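Long-range contact in benzoate 1,2-dioxygenase beta subunit (Burkholderia mallei ATCC 23344, PDB 3E99), which probably serves as the small, non-catalytic subunit of a Rieske-type dioxygenase that converts benzoate to a cis-dihydrodiol carboxylate: residues A37-P42 with I159-I164. Sequence-based numbering, arbitrary orientation.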
loop_
_atom_site.group_PDB
_atom_site.type_symbol
_atom_site.label_atom_id
_atom_site.label_comp_id
_atom_site.label_asym_id
_atom_site.label_seq_id
_atom_site.Cartn_x
_atom_site.Cartn_y
_atom_site.Cartn_z
ATOM N N ALA A 37 16.866 -7.041 -20.849
ATOM C CA ALA A 37 16.633 -6.511 -19.502
ATOM C C ALA A 37 17.742 -6.910 -18.531
ATOM O O ALA A 37 18.158 -8.060 -18.502
ATOM C CB ALA A 37 15.266 -6.965 -18.958
ATOM N N VAL A 38 18.201 -5.949 -17.737
ATOM C CA VAL A 38 19.106 -6.218 -16.629
ATOM C C VAL A 38 18.277 -6.206 -15.347
ATOM O O VAL A 38 17.410 -5.347 -15.181
ATOM C CB VAL A 38 20.201 -5.118 -16.489
ATOM C CG1 VAL A 38 21.124 -5.431 -15.320
ATOM C CG2 VAL A 38 21.004 -5.000 -17.769
ATOM N N PHE A 39 18.556 -7.156 -14.461
ATOM C CA PHE A 39 17.774 -7.388 -13.250
ATOM C C PHE A 39 18.784 -7.518 -12.144
ATOM O O PHE A 39 19.594 -8.419 -12.161
ATOM C CB PHE A 39 16.968 -8.684 -13.401
ATOM C CG PHE A 39 16.026 -8.986 -12.255
ATOM C CD1 PHE A 39 16.508 -9.305 -10.995
ATOM C CD2 PHE A 39 14.644 -8.982 -12.462
ATOM C CE1 PHE A 39 15.619 -9.601 -9.936
ATOM C CE2 PHE A 39 13.757 -9.278 -11.417
ATOM C CZ PHE A 39 14.248 -9.596 -10.159
ATOM N N TRP A 40 18.730 -6.622 -11.176
ATOM C CA TRP A 40 19.756 -6.516 -10.182
ATOM C C TRP A 40 19.210 -6.223 -8.792
ATOM O O TRP A 40 18.596 -5.152 -8.531
ATOM C CB TRP A 40 20.721 -5.425 -10.599
ATOM C CG TRP A 40 21.826 -5.227 -9.657
ATOM C CD1 TRP A 40 22.440 -6.179 -8.880
ATOM C CD2 TRP A 40 22.502 -4.004 -9.404
ATOM N NE1 TRP A 40 23.451 -5.608 -8.151
ATOM C CE2 TRP A 40 23.506 -4.270 -8.444
ATOM C CE3 TRP A 40 22.360 -2.703 -9.893
ATOM C CZ2 TRP A 40 24.357 -3.275 -7.951
ATOM C CZ3 TRP A 40 23.186 -1.695 -9.382
ATOM C CH2 TRP A 40 24.185 -1.990 -8.431
HETATM N N MSE A 41 19.438 -7.174 -7.894
HETATM C CA MSE A 41 19.170 -6.958 -6.492
HETATM C C MSE A 41 20.467 -7.038 -5.751
HETATM O O MSE A 41 20.914 -8.145 -5.470
HETATM C CB MSE A 41 18.183 -7.982 -5.929
HETATM C CG MSE A 41 17.902 -7.780 -4.435
HETATM SE SE MSE A 41 16.335 -8.905 -3.819
HETATM C CE MSE A 41 17.069 -10.533 -4.151
ATOM N N PRO A 42 21.073 -5.870 -5.430
ATOM C CA PRO A 42 22.337 -5.833 -4.696
ATOM C C PRO A 42 22.279 -6.409 -3.267
ATOM O O PRO A 42 21.223 -6.469 -2.647
ATOM C CB PRO A 42 22.668 -4.346 -4.648
ATOM C CG PRO A 42 21.348 -3.666 -4.798
ATOM C CD PRO A 42 20.598 -4.499 -5.735
ATOM N N ILE A 159 14.776 -15.869 -0.664
ATOM C CA ILE A 159 14.012 -14.962 -1.475
ATOM C C ILE A 159 14.163 -15.398 -2.904
ATOM O O ILE A 159 15.231 -15.749 -3.349
ATOM C CB ILE A 159 14.470 -13.472 -1.251
ATOM C CG1 ILE A 159 13.404 -12.502 -1.717
ATOM C CG2 ILE A 159 15.748 -13.162 -1.966
ATOM C CD1 ILE A 159 13.538 -11.110 -1.133
ATOM N N ASP A 160 13.073 -15.363 -3.644
ATOM C CA ASP A 160 13.142 -15.614 -5.068
ATOM C C ASP A 160 12.467 -14.502 -5.816
ATOM O O ASP A 160 11.870 -13.613 -5.206
ATOM C CB ASP A 160 12.478 -16.942 -5.363
ATOM C CG ASP A 160 13.136 -17.682 -6.526
ATOM O OD1 ASP A 160 13.716 -17.034 -7.416
ATOM O OD2 ASP A 160 13.076 -18.920 -6.536
ATOM N N ILE A 161 12.551 -14.573 -7.145
ATOM C CA ILE A 161 12.011 -13.551 -8.023
ATOM C C ILE A 161 10.515 -13.288 -7.870
ATOM O O ILE A 161 10.036 -12.190 -8.155
ATOM C CB ILE A 161 12.387 -13.834 -9.517
ATOM C CG1 ILE A 161 11.900 -15.199 -9.990
ATOM C CG2 ILE A 161 13.871 -13.740 -9.709
ATOM C CD1 ILE A 161 12.204 -15.406 -11.459
ATOM N N TYR A 162 9.761 -14.287 -7.407
ATOM C CA TYR A 162 8.311 -14.089 -7.212
ATOM C C TYR A 162 7.951 -13.341 -5.933
ATOM O O TYR A 162 6.763 -13.087 -5.664
ATOM C CB TYR A 162 7.571 -15.404 -7.295
ATOM C CG TYR A 162 8.097 -16.487 -6.412
ATOM C CD1 TYR A 162 7.707 -16.584 -5.075
ATOM C CD2 TYR A 162 8.936 -17.463 -6.912
ATOM C CE1 TYR A 162 8.183 -17.604 -4.259
ATOM C CE2 TYR A 162 9.400 -18.492 -6.094
ATOM C CZ TYR A 162 9.040 -18.544 -4.787
ATOM O OH TYR A 162 9.511 -19.585 -4.050
ATOM N N HIS A 163 8.954 -13.002 -5.128
ATOM C CA HIS A 163 8.757 -12.203 -3.907
ATOM C C HIS A 163 9.005 -10.716 -4.095
ATOM O O HIS A 163 8.706 -9.933 -3.191
ATOM C CB HIS A 163 9.711 -12.616 -2.816
ATOM C CG HIS A 163 9.461 -13.959 -2.256
ATOM N ND1 HIS A 163 10.395 -14.960 -2.330
ATOM C CD2 HIS A 163 8.401 -14.471 -1.585
ATOM C CE1 HIS A 163 9.919 -16.044 -1.742
ATOM N NE2 HIS A 163 8.720 -15.769 -1.262
ATOM N N ILE A 164 9.528 -10.342 -5.263
ATOM C CA ILE A 164 10.034 -8.994 -5.530
ATOM C C ILE A 164 9.582 -8.505 -6.871
ATOM O O ILE A 164 10.154 -7.501 -7.366
ATOM C CB ILE A 164 11.591 -8.944 -5.414
ATOM C CG1 ILE A 164 12.211 -9.896 -6.444
ATOM C CG2 ILE A 164 12.001 -9.349 -4.011
ATOM C CD1 ILE A 164 13.711 -10.042 -6.405
ATOM O OXT ILE A 164 8.658 -9.093 -7.515
#
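CD1 at the end of the side chain of I164, the C-terminal residue, fits between F39 and M41 of the strand. It meets the rim of the F39 ring near the ring plane, 3.8 Å from CZ, and lies 3.9 Å from SE of M41, here a selenomethionine. F39 and M41 are two apart in the strand and both extend from it toward the 159-164 tail; M41 stays extended until chi3 (63°) bends its methyl round, bringing CE to 3.7 Å from CG2 of I159. Packing is closest where I164 and I159 meet M41 and the F39 rim. On the I161 flank it is looser: CG2 approaches CZ of F39 obliquely at 4.2 Å. At the other end I159 is partly exposed, whereas the other four touching residues are buried. No hydrogen bond joins the segments, and the tail holds its own shape: D160 N donates almost straight (174°) to ND1 of H163 in the imidazole plane, while H163 N returns to D160 O. The D160 carboxylate forms salt bridges with R72 and R75 of helix 66-82, and the terminal carboxylate of I164 is hydrogen-bonded through OXT to H92 and through O to K146. The tail lies on the concave side of the curved sheet, consistent with an NTF2-like cone, with I161 against helix 66-82, I164 on W113 of strand 106-119, and F39 and M41 rising from strand 37-42 between its neighbours 59-63 and 142-150.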